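Local structure of maleylpyruvate isomerase (Ralstonia sp., 2V6K) at residues 3-8 with 55-60; 15-20 with 69-74; 24-29 with 76-81; 46-51 with 61-66. The protein catalyses the glutathione-dependent isomerisation of maleylpyruvate to fumarylpyruvate in naphthalene degradation, working as a homodimer of the zeta class of glutathione transferases. One frame throughout, in Å; residues are numbered along the deposited sequence.

Interaction 1. Residues 3-8 with 55-60; sequences MKLYNF and PALDTG
Lys4 and Tyr6 pair with Asp58 and Ala56 as antiparallel hydrogen-bonded neighbours, Lys4 N giving to Asp58 O at 2.8 Å and Tyr6 N to Ala56 O at 2.8 Å, with return bonds from Asp58 N and Ala56 N. On this face the Tyr6 ring lies alongside the Asp58 side chain, ring and carboxylate only 10° from coplanar. Asp58 has CG anti to its N (chi1 -179°), which carries the carboxylate along the Tyr6 flank; one water then joins Tyr6 OH and Asp58 OD2, 2.6 Å from each. The other oxygen, Asp58 OD1, takes the N-H of Gly60 at 2.8 Å in an Asx turn, so both oxygens are held. Lys4 runs extended beside the same carboxylate, but NZ stops 4.6 Å from Asp58 OD2, too far for a salt bridge.

Leu5 and Leu57 point to the opposite face. Met3 folds at chi3 (33°), bringing CE against both methyls of Leu57, 3.7 Å from CD1 and from CD2. Leu5 CD1 reaches Pro55 CB at 4.0 Å. Pro55 follows a cis peptide and touches the bound glutathione conjugate, the cis-proline at the head of a strand that marks the thioredoxin-like domain of glutathione transferases.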
# COMPACT_ATOMS: atom_id res chain seq x y z
N MET A 3 21.35 -1.68 -13.99
CA MET A 3 20.32 -2.01 -13.00
C MET A 3 20.25 -3.48 -12.64
O MET A 3 20.32 -4.36 -13.51
CB MET A 3 18.95 -1.51 -13.46
CG MET A 3 18.59 -0.16 -12.85
SD MET A 3 17.08 0.57 -13.49
CE MET A 3 16.10 -0.88 -13.81
N LYS A 4 20.14 -3.73 -11.34
CA LYS A 4 20.09 -5.08 -10.80
C LYS A 4 18.80 -5.24 -10.01
O LYS A 4 18.53 -4.47 -9.08
CB LYS A 4 21.29 -5.34 -9.88
CG LYS A 4 22.64 -5.29 -10.59
CD LYS A 4 23.79 -5.33 -9.59
CE LYS A 4 25.12 -5.11 -10.29
NZ LYS A 4 26.22 -4.87 -9.32
N LEU A 5 18.00 -6.23 -10.40
CA LEU A 5 16.73 -6.48 -9.74
C LEU A 5 16.84 -7.67 -8.79
O LEU A 5 16.97 -8.81 -9.24
CB LEU A 5 15.63 -6.74 -10.78
CG LEU A 5 14.25 -7.08 -10.20
CD1 LEU A 5 13.65 -5.90 -9.45
CD2 LEU A 5 13.30 -7.57 -11.28
N TYR A 6 16.80 -7.39 -7.49
CA TYR A 6 16.81 -8.43 -6.47
C TYR A 6 15.38 -8.89 -6.28
O TYR A 6 14.54 -8.12 -5.82
CB TYR A 6 17.39 -7.89 -5.17
CG TYR A 6 18.86 -7.57 -5.25
CD1 TYR A 6 19.81 -8.55 -4.97
CD2 TYR A 6 19.30 -6.30 -5.62
CE1 TYR A 6 21.17 -8.27 -5.06
CE2 TYR A 6 20.65 -6.01 -5.70
CZ TYR A 6 21.58 -6.99 -5.42
OH TYR A 6 22.92 -6.71 -5.50
N ASN A 7 15.10 -10.13 -6.65
CA ASN A 7 13.73 -10.60 -6.69
C ASN A 7 13.64 -12.12 -6.74
O ASN A 7 14.66 -12.80 -6.62
CB ASN A 7 12.96 -9.91 -7.84
CG ASN A 7 13.28 -10.46 -9.21
OD1 ASN A 7 14.45 -10.64 -9.59
ND2 ASN A 7 12.25 -10.74 -9.97
N PHE A 8 12.43 -12.65 -6.88
CA PHE A 8 12.19 -14.09 -6.80
C PHE A 8 11.10 -14.43 -7.79
O PHE A 8 10.18 -13.64 -8.01
CB PHE A 8 11.77 -14.42 -5.36
CG PHE A 8 11.53 -15.89 -5.09
CD1 PHE A 8 12.57 -16.82 -5.10
CD2 PHE A 8 10.25 -16.33 -4.76
CE1 PHE A 8 12.32 -18.17 -4.81
CE2 PHE A 8 9.99 -17.67 -4.47
CZ PHE A 8 11.03 -18.59 -4.49
N PRO A 55 10.70 -6.87 -4.05
CA PRO A 55 11.96 -6.61 -4.73
C PRO A 55 12.75 -5.42 -4.19
O PRO A 55 12.20 -4.58 -3.47
CB PRO A 55 11.50 -6.31 -6.16
CG PRO A 55 10.21 -5.56 -5.95
CD PRO A 55 9.56 -6.26 -4.76
N ALA A 56 14.02 -5.37 -4.56
CA ALA A 56 14.85 -4.18 -4.43
C ALA A 56 15.52 -3.97 -5.77
O ALA A 56 15.87 -4.93 -6.45
CB ALA A 56 15.88 -4.35 -3.33
N LEU A 57 15.68 -2.71 -6.16
CA LEU A 57 16.25 -2.38 -7.45
C LEU A 57 17.48 -1.52 -7.26
O LEU A 57 17.38 -0.37 -6.82
CB LEU A 57 15.20 -1.67 -8.32
CG LEU A 57 15.60 -1.35 -9.77
CD1 LEU A 57 15.83 -2.62 -10.57
CD2 LEU A 57 14.54 -0.49 -10.43
N ASP A 58 18.64 -2.08 -7.58
CA ASP A 58 19.88 -1.32 -7.56
C ASP A 58 20.00 -0.63 -8.90
O ASP A 58 20.12 -1.29 -9.93
CB ASP A 58 21.07 -2.26 -7.30
CG ASP A 58 22.40 -1.53 -7.23
OD1 ASP A 58 22.46 -0.31 -7.49
OD2 ASP A 58 23.41 -2.20 -6.93
N THR A 59 19.95 0.70 -8.90
CA THR A 59 20.03 1.47 -10.14
C THR A 59 21.46 1.58 -10.66
O THR A 59 21.67 2.00 -11.80
CB THR A 59 19.47 2.90 -9.95
OG1 THR A 59 20.26 3.61 -9.00
CG2 THR A 59 18.03 2.85 -9.48
N GLY A 60 22.42 1.19 -9.83
CA GLY A 60 23.83 1.39 -10.13
C GLY A 60 24.39 2.53 -9.30
O GLY A 60 25.60 2.64 -9.11
O HOH W 1 23.96 -4.30 -5.54

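Interaction 2. Residues 15-20 with 69-74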
# COMPACT_ATOMS: atom_id res chain seq x y z
N HIS A 15 6.90 -9.91 -9.47
CA HIS A 15 6.14 -10.03 -10.71
C HIS A 15 5.60 -8.66 -11.13
O HIS A 15 5.74 -8.25 -12.30
CB HIS A 15 5.03 -11.06 -10.45
CG HIS A 15 4.20 -11.43 -11.64
ND1 HIS A 15 3.15 -12.31 -11.52
CD2 HIS A 15 4.24 -11.05 -12.94
CE1 HIS A 15 2.57 -12.46 -12.70
NE2 HIS A 15 3.22 -11.71 -13.58
N ARG A 16 5.00 -7.94 -10.18
CA ARG A 16 4.47 -6.60 -10.37
C ARG A 16 5.52 -5.66 -10.97
O ARG A 16 5.27 -4.97 -11.97
CB ARG A 16 3.98 -6.08 -9.01
CG ARG A 16 3.31 -4.71 -8.98
CD ARG A 16 3.27 -4.20 -7.55
NE ARG A 16 2.40 -5.03 -6.72
CZ ARG A 16 2.27 -4.91 -5.40
NH1 ARG A 16 3.00 -4.01 -4.74
NH2 ARG A 16 1.42 -5.69 -4.74
N LEU A 17 6.70 -5.64 -10.36
CA LEU A 17 7.77 -4.77 -10.83
C LEU A 17 8.35 -5.24 -12.16
O LEU A 17 8.67 -4.42 -13.03
CB LEU A 17 8.85 -4.62 -9.76
CG LEU A 17 10.06 -3.76 -10.11
CD1 LEU A 17 9.65 -2.38 -10.63
CD2 LEU A 17 10.95 -3.61 -8.90
N ARG A 18 8.46 -6.55 -12.35
CA ARG A 18 8.95 -7.08 -13.62
C ARG A 18 8.06 -6.64 -14.77
O ARG A 18 8.56 -6.31 -15.85
CB ARG A 18 9.09 -8.60 -13.60
CG ARG A 18 10.24 -9.11 -12.74
CD ARG A 18 10.47 -10.61 -12.91
NE ARG A 18 9.29 -11.45 -12.69
CZ ARG A 18 9.07 -12.22 -11.62
NH1 ARG A 18 9.94 -12.25 -10.60
NH2 ARG A 18 7.97 -12.96 -11.56
N ILE A 19 6.74 -6.64 -14.56
CA ILE A 19 5.83 -6.20 -15.62
C ILE A 19 6.12 -4.75 -15.99
O ILE A 19 6.23 -4.42 -17.17
CB ILE A 19 4.34 -6.35 -15.23
CG1 ILE A 19 3.97 -7.82 -14.98
CG2 ILE A 19 3.45 -5.77 -16.32
CD1 ILE A 19 2.65 -8.01 -14.22
N ALA A 20 6.24 -3.88 -14.99
CA ALA A 20 6.49 -2.46 -15.23
C ALA A 20 7.82 -2.25 -15.96
O ALA A 20 7.88 -1.48 -16.93
CB ALA A 20 6.47 -1.69 -13.92
N ALA A 69 6.64 2.61 -4.93
CA ALA A 69 7.50 3.78 -5.12
C ALA A 69 8.44 3.60 -6.32
O ALA A 69 8.67 4.55 -7.08
CB ALA A 69 8.30 4.03 -3.86
N ILE A 70 8.98 2.40 -6.48
CA ILE A 70 9.83 2.10 -7.62
C ILE A 70 9.05 2.25 -8.93
O ILE A 70 9.56 2.83 -9.89
CB ILE A 70 10.45 0.69 -7.54
CG1 ILE A 70 11.33 0.58 -6.29
CG2 ILE A 70 11.27 0.39 -8.80
CD1 ILE A 70 11.76 -0.85 -5.95
N ILE A 71 7.83 1.73 -8.96
CA ILE A 71 7.03 1.82 -10.18
C ILE A 71 6.68 3.27 -10.54
O ILE A 71 6.77 3.66 -11.71
CB ILE A 71 5.80 0.90 -10.11
CG1 ILE A 71 6.27 -0.56 -10.10
CG2 ILE A 71 4.85 1.16 -11.29
CD1 ILE A 71 5.17 -1.57 -9.77
N GLU A 72 6.32 4.08 -9.54
CA GLU A 72 6.10 5.52 -9.77
C GLU A 72 7.37 6.20 -10.29
O GLU A 72 7.30 7.07 -11.17
CB GLU A 72 5.62 6.20 -8.49
CG GLU A 72 4.23 5.78 -8.03
CD GLU A 72 3.11 6.69 -8.50
OE1 GLU A 72 3.35 7.63 -9.29
OE2 GLU A 72 1.97 6.46 -8.05
N TRP A 73 8.53 5.80 -9.76
CA TRP A 73 9.82 6.30 -10.22
C TRP A 73 10.08 5.92 -11.68
O TRP A 73 10.50 6.77 -12.48
CB TRP A 73 10.92 5.81 -9.27
CG TRP A 73 12.34 6.16 -9.63
CD1 TRP A 73 13.02 7.30 -9.30
CD2 TRP A 73 13.26 5.34 -10.36
NE1 TRP A 73 14.30 7.24 -9.80
CE2 TRP A 73 14.47 6.05 -10.45
CE3 TRP A 73 13.17 4.07 -10.96
CZ2 TRP A 73 15.60 5.54 -11.11
CZ3 TRP A 73 14.29 3.56 -11.62
CH2 TRP A 73 15.48 4.29 -11.68
N LEU A 74 9.82 4.67 -12.04
CA LEU A 74 9.95 4.22 -13.43
C LEU A 74 9.08 5.03 -14.37
O LEU A 74 9.51 5.39 -15.47
CB LEU A 74 9.59 2.75 -13.58
CG LEU A 74 10.56 1.72 -13.02
CD1 LEU A 74 9.95 0.34 -13.14
CD2 LEU A 74 11.88 1.77 -13.79
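Leu17 of helix 12-24 packs against Ile70, Ile71 and Leu74 of helix 67-77, two helices that pack on the same face of the sheet in the thioredoxin-like domain. The two short segments run almost exactly parallel, 3° apart, with their axes 10.2 Å from each other. No hydrogen bond passes between them.

The packing is carried by aliphatic carbons, mostly methyls. With CG of Leu17 anti to the backbone N (chi1 178°), CD1 is carried across the gap and touches Ile70 CG2 and Leu74 CD1, each at 3.7 Å. The Leu17 side chain stands at about a right angle to those of both Ile70 and Leu74. One turn on, Ala20 points its methyl toward the partner helix; CB lies 4.0 Å from Ile71 CG1 and also meets the same Leu74 methyl. The small side chain fits where the CA atoms of Ala20 and Ile71 come within 6.6 Å.

Arg16 is the one charged side chain that touches, and it offers its aliphatic stem. Its guanidinium turns elsewhere: NH1 is hydrogen-bonded to Ser67 OG, and the side chain also touches the bound glutathione conjugate. Ile71 crosses that stem at about a right angle, setting CD1 3.7 Å from Arg16 CG and 3.9 Å from Arg16 CD.

Interaction 3. Residues 24-29 with 76-81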
# COMPACT_ATOMS: atom_id res chain seq x y z
N LYS A 24 8.31 -0.82 -19.92
CA LYS A 24 9.19 0.31 -20.21
C LYS A 24 10.37 -0.07 -21.11
O LYS A 24 11.07 0.80 -21.62
CB LYS A 24 9.71 0.94 -18.92
CG LYS A 24 8.64 1.59 -18.03
CD LYS A 24 7.92 2.73 -18.74
CE LYS A 24 7.11 3.54 -17.74
NZ LYS A 24 6.43 4.70 -18.39
N GLY A 25 10.60 -1.37 -21.27
CA GLY A 25 11.74 -1.86 -22.07
C GLY A 25 13.08 -1.57 -21.41
O GLY A 25 14.10 -1.44 -22.09
N VAL A 26 13.07 -1.47 -20.09
CA VAL A 26 14.27 -1.17 -19.32
C VAL A 26 15.03 -2.47 -19.03
O VAL A 26 14.47 -3.38 -18.41
CB VAL A 26 13.92 -0.43 -18.01
CG1 VAL A 26 15.14 -0.31 -17.10
CG2 VAL A 26 13.35 0.96 -18.32
N PRO A 27 16.31 -2.56 -19.47
CA PRO A 27 17.10 -3.76 -19.20
C PRO A 27 17.50 -3.85 -17.73
O PRO A 27 17.71 -2.83 -17.08
CB PRO A 27 18.33 -3.58 -20.09
CG PRO A 27 18.46 -2.11 -20.29
CD PRO A 27 17.07 -1.55 -20.23
N TYR A 28 17.61 -5.07 -17.22
CA TYR A 28 18.04 -5.29 -15.85
C TYR A 28 18.66 -6.66 -15.70
O TYR A 28 18.30 -7.60 -16.42
CB TYR A 28 16.89 -5.13 -14.85
CG TYR A 28 15.66 -5.97 -15.14
CD1 TYR A 28 15.46 -7.21 -14.54
CD2 TYR A 28 14.68 -5.50 -16.01
CE1 TYR A 28 14.32 -7.97 -14.81
CE2 TYR A 28 13.55 -6.23 -16.29
CZ TYR A 28 13.36 -7.46 -15.69
OH TYR A 28 12.22 -8.18 -15.98
N GLU A 29 19.60 -6.77 -14.76
CA GLU A 29 20.14 -8.06 -14.36
C GLU A 29 19.23 -8.66 -13.31
O GLU A 29 18.87 -8.00 -12.33
CB GLU A 29 21.56 -7.91 -13.80
CG GLU A 29 22.27 -9.25 -13.58
CD GLU A 29 23.64 -9.14 -12.92
OE1 GLU A 29 24.10 -8.02 -12.62
OE2 GLU A 29 24.27 -10.20 -12.69
N GLU A 76 8.09 8.09 -14.14
CA GLU A 76 8.63 9.44 -14.31
C GLU A 76 9.96 9.43 -15.07
O GLU A 76 10.24 10.33 -15.87
CB GLU A 76 8.76 10.12 -12.95
CG GLU A 76 9.08 11.61 -13.00
CD GLU A 76 10.48 11.93 -12.53
OE1 GLU A 76 11.44 11.27 -12.99
OE2 GLU A 76 10.63 12.85 -11.69
N GLN A 77 10.78 8.42 -14.81
CA GLN A 77 12.14 8.34 -15.37
C GLN A 77 12.16 7.86 -16.81
O GLN A 77 13.04 8.26 -17.59
CB GLN A 77 13.01 7.41 -14.51
CG GLN A 77 13.39 8.00 -13.16
CD GLN A 77 14.43 9.09 -13.26
OE1 GLN A 77 14.13 10.27 -13.06
NE2 GLN A 77 15.65 8.71 -13.59
N TYR A 78 11.22 6.99 -17.16
CA TYR A 78 11.14 6.37 -18.48
C TYR A 78 9.74 6.62 -19.02
O TYR A 78 8.85 5.80 -18.83
CB TYR A 78 11.41 4.86 -18.37
CG TYR A 78 12.77 4.55 -17.81
CD1 TYR A 78 13.91 4.61 -18.61
CD2 TYR A 78 12.92 4.19 -16.47
CE1 TYR A 78 15.16 4.33 -18.10
CE2 TYR A 78 14.18 3.91 -15.94
CZ TYR A 78 15.29 3.98 -16.76
OH TYR A 78 16.53 3.70 -16.25
N PRO A 79 9.53 7.77 -19.68
CA PRO A 79 8.16 8.19 -19.98
C PRO A 79 7.32 7.26 -20.88
O PRO A 79 6.12 7.16 -20.67
CB PRO A 79 8.34 9.55 -20.66
CG PRO A 79 9.69 10.01 -20.22
CD PRO A 79 10.52 8.77 -20.10
N THR A 80 7.95 6.58 -21.83
CA THR A 80 7.22 5.87 -22.88
C THR A 80 7.39 4.36 -22.75
O THR A 80 8.51 3.88 -22.59
CB THR A 80 7.69 6.33 -24.27
OG1 THR A 80 7.56 7.75 -24.36
CG2 THR A 80 6.88 5.68 -25.38
N PRO A 81 6.28 3.59 -22.80
CA PRO A 81 4.88 4.03 -22.85
C PRO A 81 4.40 4.47 -21.48
O PRO A 81 4.85 3.92 -20.47
CB PRO A 81 4.14 2.76 -23.28
CG PRO A 81 4.94 1.66 -22.67
CD PRO A 81 6.38 2.12 -22.79
O HOH W 2 10.92 3.42 -21.77
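Tyr78 and Lys24 meet where two helices of the thioredoxin-like domain run out: helix 12-24 closes in a Schellman motif with Gly25 at positive phi, and helix 67-77 ends just before Tyr78.

Tyr78 is used twice. Val26 CG2 covers one face of its ring, 3.5 Å from the ring centroid and only 5° off the normal, a CH-pi contact over the middle of that face; the two side chains cross at about a right angle. Val26 has CG1 anti to the backbone N, which leaves CG2 to meet the ring. The carbonyl of Tyr78 takes the ammonium of Lys24, NZ to O 2.7 Å, nearly in line with the C=O bond.

Past Pro79, Thr80 is tied to the first segment through solvent: one water donates to Thr80 O and to Lys24 O, 2.6 Å from each.

Pro81 follows a cis peptide, and its carbonyl is the second acceptor for the lysine. Lys24 is bent at chi2 (-61°) and extended beyond, which lays CD and CE against the loop before NZ arrives. A salt bridge to Glu75 adds a charged partner, probably stabilising the protonated amine. At the end of the segment, NZ of Lys24 stands 2.7 Å from Pro81 O, approaching from above the carbonyl plane, 41° out of it.

Interaction 4. Residues 46-51 with 61-66; sequences KALNPQ and AQVLIQ. With TGG (gamma-glutamyl-S-(1,2-dicarboxyethyl)cysteinylglycine), chain C.
Leu48, in the last turn of helix 43-48, meets Val63 loosely: its CD2 is 4.3 Å from Val63 CG2, while Val63 CG1 rests against the backbone O of Leu48. Next comes Asn49, whose amide is crossed obliquely by the Ile65 side chain; CG2 of Ile65 approaches CG of Asn49 to 3.4 Å. The Asn49 amide is also engaged at OD1, which accepts from Gln51 N at 2.9 Å in an Asx turn. Gln51 then stretches out fully toward Gln66. Its OE1 receives NE2 of Gln66 at 2.9 Å on a lone pair, although the bond is bent (135° at the hydrogen), and the amide planes stand 37° apart. Gln66 bends at chi2 (-66°), and its OE1 takes the gamma-glutamyl amine NN1 of the bound conjugate at 2.7 Å, so Gln51 is a second-shell support for this glutathione-binding residue. Asp104 of the second subunit accepts from NE2 of both glutamines.

The contact thus lays the end of helix 43-48 and the turn after it along strand 63-65, an outermost strand of the sheet beside strand 56-58, with Gln66 in the N-cap position of helix 67-77.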
# COMPACT_ATOMS: atom_id res chain seq x y z
N LYS A 46 20.03 -7.87 4.07
CA LYS A 46 19.71 -6.75 4.96
C LYS A 46 20.56 -5.52 4.65
O LYS A 46 20.08 -4.38 4.73
CB LYS A 46 19.89 -7.16 6.43
CG LYS A 46 19.31 -6.19 7.44
CD LYS A 46 19.46 -6.72 8.85
CE LYS A 46 18.78 -5.82 9.86
NZ LYS A 46 18.90 -6.38 11.24
N ALA A 47 21.82 -5.74 4.28
CA ALA A 47 22.73 -4.66 3.91
C ALA A 47 22.23 -3.89 2.69
O ALA A 47 22.50 -2.69 2.56
CB ALA A 47 24.13 -5.21 3.66
N LEU A 48 21.51 -4.57 1.80
CA LEU A 48 20.93 -3.94 0.62
C LEU A 48 19.60 -3.28 0.96
O LEU A 48 19.35 -2.14 0.58
CB LEU A 48 20.74 -4.96 -0.51
CG LEU A 48 22.01 -5.62 -1.07
CD1 LEU A 48 21.66 -6.89 -1.82
CD2 LEU A 48 22.80 -4.67 -1.96
N ASN A 49 18.76 -4.02 1.70
CA ASN A 49 17.42 -3.58 2.06
C ASN A 49 17.12 -3.89 3.53
O ASN A 49 16.89 -5.05 3.88
CB ASN A 49 16.39 -4.27 1.16
CG ASN A 49 14.97 -3.92 1.54
OD1 ASN A 49 14.74 -3.05 2.38
ND2 ASN A 49 14.00 -4.59 0.92
N PRO A 50 17.06 -2.86 4.39
CA PRO A 50 16.89 -3.16 5.82
C PRO A 50 15.54 -3.80 6.13
O PRO A 50 15.38 -4.43 7.18
CB PRO A 50 17.01 -1.78 6.48
CG PRO A 50 16.62 -0.81 5.42
CD PRO A 50 17.11 -1.41 4.13
N GLN A 51 14.58 -3.64 5.23
CA GLN A 51 13.27 -4.24 5.40
C GLN A 51 13.26 -5.75 5.10
O GLN A 51 12.34 -6.46 5.51
CB GLN A 51 12.25 -3.51 4.53
CG GLN A 51 10.85 -3.67 5.05
CD GLN A 51 9.81 -2.96 4.22
OE1 GLN A 51 10.08 -2.40 3.15
NE2 GLN A 51 8.58 -2.98 4.72
N ALA A 61 23.48 3.39 -8.82
CA ALA A 61 23.84 4.51 -7.96
C ALA A 61 23.32 4.31 -6.54
O ALA A 61 23.97 4.72 -5.58
CB ALA A 61 23.32 5.82 -8.55
N GLN A 62 22.14 3.70 -6.41
CA GLN A 62 21.57 3.39 -5.10
C GLN A 62 20.55 2.25 -5.19
O GLN A 62 20.12 1.89 -6.29
CB GLN A 62 20.94 4.64 -4.46
CG GLN A 62 20.48 4.50 -3.00
CD GLN A 62 21.55 3.98 -2.06
OE1 GLN A 62 21.79 2.78 -1.97
NE2 GLN A 62 22.20 4.89 -1.34
N VAL A 63 20.19 1.69 -4.04
CA VAL A 63 19.20 0.62 -3.95
C VAL A 63 17.83 1.17 -3.57
O VAL A 63 17.65 1.76 -2.50
CB VAL A 63 19.62 -0.49 -2.95
CG1 VAL A 63 18.60 -1.62 -2.97
CG2 VAL A 63 21.00 -1.02 -3.28
N LEU A 64 16.88 0.98 -4.47
CA LEU A 64 15.50 1.41 -4.26
C LEU A 64 14.69 0.27 -3.70
O LEU A 64 14.86 -0.89 -4.11
CB LEU A 64 14.87 1.85 -5.58
CG LEU A 64 15.61 2.90 -6.42
CD1 LEU A 64 14.78 3.23 -7.63
CD2 LEU A 64 15.93 4.15 -5.63
N ILE A 65 13.81 0.59 -2.77
CA ILE A 65 12.88 -0.39 -2.22
C ILE A 65 11.44 0.09 -2.39
O ILE A 65 11.21 1.25 -2.77
CB ILE A 65 13.17 -0.72 -0.73
CG1 ILE A 65 12.89 0.49 0.17
CG2 ILE A 65 14.61 -1.22 -0.57
CD1 ILE A 65 12.76 0.14 1.65
N GLN A 66 10.50 -0.80 -2.10
CA GLN A 66 9.05 -0.55 -2.19
C GLN A 66 8.54 -0.49 -3.62
O GLN A 66 8.61 0.55 -4.28
CB GLN A 66 8.64 0.69 -1.40
CG GLN A 66 8.65 0.43 0.09
CD GLN A 66 7.60 -0.58 0.52
OE1 GLN A 66 6.54 -0.70 -0.11
NE2 GLN A 66 7.89 -1.32 1.58
OC1 TGG C . 5.58 -3.72 -2.62
CO1 TGG C . 6.59 -3.82 -1.88
OT1 TGG C . 7.76 -3.82 -2.31
CA1 TGG C . 6.36 -3.92 -0.40
NN1 TGG C . 5.22 -3.10 -0.01
CB1 TGG C . 6.05 -5.36 0.00
CG1 TGG C . 7.24 -6.27 -0.26
CD1 TGG C . 7.14 -7.65 0.38
OE1 TGG C . 5.87 -7.99 0.88
NN2 TGG C . 7.63 -8.65 -0.52
CA2 TGG C . 7.34 -10.05 -0.37
CO2 TGG C . 8.38 -10.51 0.65
OC2 TGG C . 9.70 -10.48 0.18
NN3 TGG C . 8.03 -11.70 1.37
CA3 TGG C . 9.03 -12.36 2.19
CO3 TGG C . 8.43 -12.71 3.52
OC3 TGG C . 7.24 -12.42 3.75
OT3 TGG C . 9.18 -13.30 4.33
CB2 TGG C . 7.45 -10.57 -1.79
SG2 TGG C . 7.45 -12.31 -1.97
CD2 TGG C . 5.88 -12.98 -1.56
CE2 TGG C . 4.88 -12.64 -2.64
OE2 TGG C . 4.47 -13.54 -3.41
OF2 TGG C . 4.48 -11.46 -2.74
CF2 TGG C . 6.13 -14.48 -1.42
CH2 TGG C . 4.95 -15.26 -0.87
OI2 TGG C . 4.02 -14.65 -0.32
OJ2 TGG C . 4.97 -16.50 -1.02

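In the fold
All four contacts lie in the thioredoxin-like N-terminal domain. Interactions 1 and 2 are its buried core: the first pairs two strands of the sheet, the second packs two helices through aliphatic contacts, with no hydrogen bond between the segments, and they meet where Leu17 touches Leu5 and Pro55. Interaction 3 uses the far end of the same helix 67-77, but at the partly exposed edge of the domain, where a lysine and water bind backbone carbonyls; Val26 still reaches Met3 of interaction 1. Interaction 4 flanks interaction 1 through neighbouring strands 56-58 and 63-65, and is polar where it borders the ligand. Interactions 2, 3 and 4 all have residues touching the second subunit; interaction 1 has none.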